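Local coordinates for aminotransferase (Psychrobacter arcticus 273-4, PDB 3IF2), which is a pyridoxal 5'-phosphate-binding aminotransferase that probably acts as a valine-pyruvate transaminase, at residues Gln166-Val178 / Phe187-Leu199. Sequence-based numbering, arbitrary orientation. Where two conformers were deposited one is given.
Sequences QHFAAVLPHIDEV and FKYRVDFEALENL
Asp-192 lies over one face of the His-174 ring, its CB 3.9 Å from the ring centroid in a CH-pi contact, with carboxylate and imidazole stacked 29° apart. The Tyr-189 ring has Phe-187 CE2 on one face and His-174 O at its edge, while Pro-173 CG comes obliquely to within 3.6 Å of Tyr-189 CD1. Ile-175 reaches both rings, CG1 against Tyr-189 and CG2 against Phe-187. Tyr-189 OH is bonded beyond the hairpin to His-410 and Trp-369.

Strand 174-180, outermost within the chain in a mixed sheet, pairs antiparallel with 183-190, which runs beside 357-360: His-174 and Arg-190 exchange two backbone bonds, as do Asp-176 and Lys-188. On the face opposite Tyr-189 and Phe-187, shared by His-174, Arg-190 NH2 meets Asp-176 OD2 in a weak salt bridge of doubtful detail. Asp-192 carries its carboxylate trans to its backbone N (chi1 -179°), letting OD1 cap helix 193-197 by accepting weakly from Ala-195 N at 3.4 Å. Were Asp-192 an alanine, that amide would probably lack its cap and the His-174 ring be freer to turn. Further along, Val-171 packs on Ala-195 and Leu-196. In this conformer the carboxylate might favour a protonated His-174.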
# COMPACT_ATOMS: atom_id res chain seq x y z
N GLN A 166 7.28 6.02 -19.51
CA GLN A 166 6.69 4.67 -19.68
C GLN A 166 7.75 3.79 -20.34
O GLN A 166 8.29 4.16 -21.36
CB GLN A 166 5.43 4.73 -20.53
CG GLN A 166 4.61 3.45 -20.47
CD GLN A 166 3.48 3.43 -21.47
OE1 GLN A 166 3.70 3.65 -22.68
NE2 GLN A 166 2.27 3.13 -21.00
N HIS A 167 8.01 2.63 -19.76
CA HIS A 167 9.13 1.77 -20.13
C HIS A 167 8.72 0.32 -20.34
O HIS A 167 9.08 -0.58 -19.56
CB HIS A 167 10.22 1.91 -19.06
CG HIS A 167 10.61 3.34 -18.80
ND1 HIS A 167 11.44 4.05 -19.64
CD2 HIS A 167 10.20 4.20 -17.84
CE1 HIS A 167 11.55 5.28 -19.19
NE2 HIS A 167 10.82 5.40 -18.10
N PHE A 168 7.93 0.10 -21.39
CA PHE A 168 7.53 -1.24 -21.82
C PHE A 168 7.95 -1.44 -23.27
O PHE A 168 7.87 -0.52 -24.07
CB PHE A 168 6.02 -1.41 -21.71
CG PHE A 168 5.53 -1.49 -20.29
CD1 PHE A 168 5.83 -2.62 -19.51
CD2 PHE A 168 4.75 -0.46 -19.73
CE1 PHE A 168 5.38 -2.71 -18.19
CE2 PHE A 168 4.29 -0.56 -18.42
CZ PHE A 168 4.61 -1.69 -17.64
N ALA A 169 8.49 -2.62 -23.56
CA ALA A 169 8.82 -3.06 -24.92
C ALA A 169 7.86 -4.23 -25.09
O ALA A 169 7.97 -5.23 -24.39
CB ALA A 169 10.24 -3.52 -25.01
N ALA A 170 6.88 -4.09 -25.97
CA ALA A 170 5.86 -5.10 -26.17
C ALA A 170 6.06 -5.79 -27.51
O ALA A 170 6.38 -5.13 -28.50
CB ALA A 170 4.53 -4.46 -26.12
N VAL A 171 5.91 -7.12 -27.55
CA VAL A 171 6.01 -7.91 -28.78
C VAL A 171 4.59 -8.30 -29.19
O VAL A 171 3.81 -8.79 -28.36
CB VAL A 171 6.90 -9.15 -28.61
CG1 VAL A 171 6.97 -9.96 -29.93
CG2 VAL A 171 8.29 -8.73 -28.16
N LEU A 172 4.25 -8.07 -30.46
CA LEU A 172 2.92 -8.41 -30.97
C LEU A 172 2.76 -9.92 -31.13
O LEU A 172 3.74 -10.64 -31.33
CB LEU A 172 2.63 -7.71 -32.30
CG LEU A 172 2.71 -6.17 -32.32
CD1 LEU A 172 1.87 -5.66 -33.47
CD2 LEU A 172 2.21 -5.50 -31.04
N PRO A 173 1.51 -10.42 -31.05
CA PRO A 173 1.31 -11.86 -31.12
C PRO A 173 1.07 -12.45 -32.51
O PRO A 173 0.68 -11.72 -33.43
CB PRO A 173 0.00 -12.03 -30.35
CG PRO A 173 -0.80 -10.81 -30.74
CD PRO A 173 0.22 -9.70 -30.89
N HIS A 174 1.38 -13.75 -32.64
CA HIS A 174 0.98 -14.55 -33.80
C HIS A 174 -0.39 -15.09 -33.36
O HIS A 174 -0.63 -15.27 -32.16
CB HIS A 174 1.95 -15.71 -34.14
CG HIS A 174 3.17 -15.29 -34.93
ND1 HIS A 174 4.37 -15.97 -34.85
CD2 HIS A 174 3.37 -14.27 -35.80
CE1 HIS A 174 5.24 -15.40 -35.65
NE2 HIS A 174 4.67 -14.36 -36.23
N ILE A 175 -1.30 -15.30 -34.30
CA ILE A 175 -2.64 -15.82 -34.01
C ILE A 175 -2.84 -17.13 -34.77
O ILE A 175 -2.58 -17.15 -35.98
CB ILE A 175 -3.75 -14.82 -34.46
CG1 ILE A 175 -3.61 -13.47 -33.72
CG2 ILE A 175 -5.14 -15.42 -34.23
CD1 ILE A 175 -4.52 -12.35 -34.26
N ASP A 176 -3.21 -18.20 -34.07
CA ASP A 176 -3.54 -19.50 -34.68
C ASP A 176 -4.98 -19.88 -34.33
O ASP A 176 -5.41 -19.67 -33.17
CB ASP A 176 -2.51 -20.57 -34.27
CG ASP A 176 -1.16 -20.39 -34.97
OD1 ASP A 176 -1.14 -20.23 -36.22
OD2 ASP A 176 -0.12 -20.42 -34.28
N GLU A 177 -5.73 -20.38 -35.32
CA GLU A 177 -7.12 -20.79 -35.16
C GLU A 177 -7.14 -22.18 -34.54
O GLU A 177 -6.48 -23.10 -35.04
CB GLU A 177 -7.91 -20.69 -36.48
CG GLU A 177 -8.18 -19.22 -36.83
CD GLU A 177 -8.60 -18.95 -38.27
OE1 GLU A 177 -9.05 -19.87 -38.99
OE2 GLU A 177 -8.47 -17.77 -38.67
N VAL A 178 -7.85 -22.29 -33.42
CA VAL A 178 -7.94 -23.50 -32.64
C VAL A 178 -9.40 -23.87 -32.46
O VAL A 178 -10.30 -23.13 -32.89
CB VAL A 178 -7.26 -23.29 -31.24
CG1 VAL A 178 -5.81 -22.89 -31.41
CG2 VAL A 178 -8.02 -22.26 -30.38
N PHE A 187 -9.58 -18.99 -31.17
CA PHE A 187 -8.18 -18.70 -31.49
C PHE A 187 -7.30 -18.63 -30.24
O PHE A 187 -7.81 -18.53 -29.12
CB PHE A 187 -8.07 -17.42 -32.32
CG PHE A 187 -8.48 -16.15 -31.59
CD1 PHE A 187 -9.82 -15.85 -31.38
CD2 PHE A 187 -7.52 -15.23 -31.18
CE1 PHE A 187 -10.20 -14.66 -30.73
CE2 PHE A 187 -7.89 -14.03 -30.54
CZ PHE A 187 -9.23 -13.76 -30.30
N LYS A 188 -5.99 -18.71 -30.45
CA LYS A 188 -5.00 -18.65 -29.39
C LYS A 188 -3.84 -17.78 -29.84
O LYS A 188 -3.25 -18.03 -30.90
CB LYS A 188 -4.47 -20.06 -29.07
CG LYS A 188 -3.70 -20.17 -27.69
CD LYS A 188 -2.75 -21.38 -27.64
CE LYS A 188 -2.18 -21.70 -26.24
NZ LYS A 188 -1.70 -20.55 -25.41
N TYR A 189 -3.52 -16.77 -29.03
CA TYR A 189 -2.35 -15.93 -29.25
C TYR A 189 -1.12 -16.79 -28.91
O TYR A 189 -1.18 -17.60 -27.97
CB TYR A 189 -2.35 -14.69 -28.34
CG TYR A 189 -3.43 -13.67 -28.63
CD1 TYR A 189 -3.50 -13.04 -29.87
CD2 TYR A 189 -4.33 -13.26 -27.64
CE1 TYR A 189 -4.48 -12.06 -30.14
CE2 TYR A 189 -5.32 -12.28 -27.90
CZ TYR A 189 -5.37 -11.69 -29.16
OH TYR A 189 -6.33 -10.75 -29.41
N ARG A 190 -0.04 -16.60 -29.69
CA ARG A 190 1.24 -17.32 -29.47
C ARG A 190 2.45 -16.38 -29.61
O ARG A 190 2.43 -15.43 -30.38
CB ARG A 190 1.35 -18.60 -30.33
CG ARG A 190 0.50 -19.77 -29.75
CD ARG A 190 0.97 -21.18 -30.17
NE ARG A 190 0.57 -21.58 -31.52
CZ ARG A 190 -0.52 -22.31 -31.79
NH1 ARG A 190 -1.32 -22.72 -30.82
NH2 ARG A 190 -0.79 -22.62 -33.05
N VAL A 191 3.50 -16.68 -28.83
CA VAL A 191 4.69 -15.84 -28.79
C VAL A 191 5.47 -15.88 -30.11
O VAL A 191 5.80 -16.96 -30.62
CB VAL A 191 5.64 -16.20 -27.60
CG1 VAL A 191 6.88 -15.30 -27.60
CG2 VAL A 191 4.91 -16.07 -26.27
N ASP A 192 5.75 -14.68 -30.64
CA ASP A 192 6.52 -14.49 -31.86
C ASP A 192 7.98 -14.38 -31.41
O ASP A 192 8.46 -13.28 -31.12
CB ASP A 192 6.03 -13.25 -32.62
CG ASP A 192 6.79 -12.98 -33.93
OD1 ASP A 192 7.63 -13.81 -34.37
OD2 ASP A 192 6.50 -11.92 -34.52
N PHE A 193 8.65 -15.53 -31.32
CA PHE A 193 10.06 -15.59 -30.91
C PHE A 193 11.03 -14.99 -31.92
O PHE A 193 12.09 -14.53 -31.52
CB PHE A 193 10.49 -17.02 -30.49
CG PHE A 193 9.88 -17.48 -29.16
CD1 PHE A 193 10.36 -16.97 -27.94
CD2 PHE A 193 8.83 -18.42 -29.13
CE1 PHE A 193 9.80 -17.38 -26.73
CE2 PHE A 193 8.27 -18.84 -27.92
CZ PHE A 193 8.75 -18.31 -26.72
N GLU A 194 10.68 -14.98 -33.22
CA GLU A 194 11.50 -14.33 -34.28
C GLU A 194 11.65 -12.84 -33.93
O GLU A 194 12.77 -12.34 -33.79
CB GLU A 194 10.88 -14.54 -35.69
CG GLU A 194 11.69 -13.97 -36.86
N ALA A 195 10.51 -12.18 -33.72
CA ALA A 195 10.44 -10.75 -33.38
C ALA A 195 11.09 -10.40 -32.04
O ALA A 195 11.84 -9.43 -31.95
CB ALA A 195 9.00 -10.28 -33.37
N LEU A 196 10.81 -11.20 -31.01
CA LEU A 196 11.33 -10.97 -29.65
C LEU A 196 12.84 -11.14 -29.53
O LEU A 196 13.54 -10.26 -29.01
CB LEU A 196 10.61 -11.91 -28.64
CG LEU A 196 10.92 -11.87 -27.14
CD1 LEU A 196 9.79 -12.56 -26.36
CD2 LEU A 196 12.27 -12.47 -26.73
N GLU A 197 13.33 -12.25 -30.07
CA GLU A 197 14.75 -12.65 -29.92
C GLU A 197 15.69 -11.73 -30.72
O GLU A 197 16.87 -11.63 -30.39
CB GLU A 197 14.88 -14.15 -30.27
CG GLU A 197 15.95 -14.97 -29.53
CD GLU A 197 15.52 -16.46 -29.29
OE1 GLU A 197 14.52 -16.93 -29.90
OE2 GLU A 197 16.17 -17.15 -28.48
N ASN A 198 15.13 -11.06 -31.74
CA ASN A 198 15.83 -10.06 -32.57
C ASN A 198 15.53 -8.59 -32.20
O ASN A 198 16.05 -7.68 -32.86
CB ASN A 198 15.52 -10.31 -34.06
CG ASN A 198 16.16 -11.58 -34.58
OD1 ASN A 198 17.38 -11.63 -34.82
ND2 ASN A 198 15.34 -12.62 -34.77
N LEU A 199 14.71 -8.35 -31.17
CA LEU A 199 14.40 -6.98 -30.71
C LEU A 199 15.73 -6.26 -30.37
O LEU A 199 16.53 -6.80 -29.59
CB LEU A 199 13.48 -7.01 -29.50
CG LEU A 199 12.87 -5.70 -29.02
CD1 LEU A 199 11.92 -5.14 -30.08
CD2 LEU A 199 12.11 -5.96 -27.75
O HOH W 1 4.65 -12.07 -29.16
O HOH W 2 6.62 -17.80 -33.19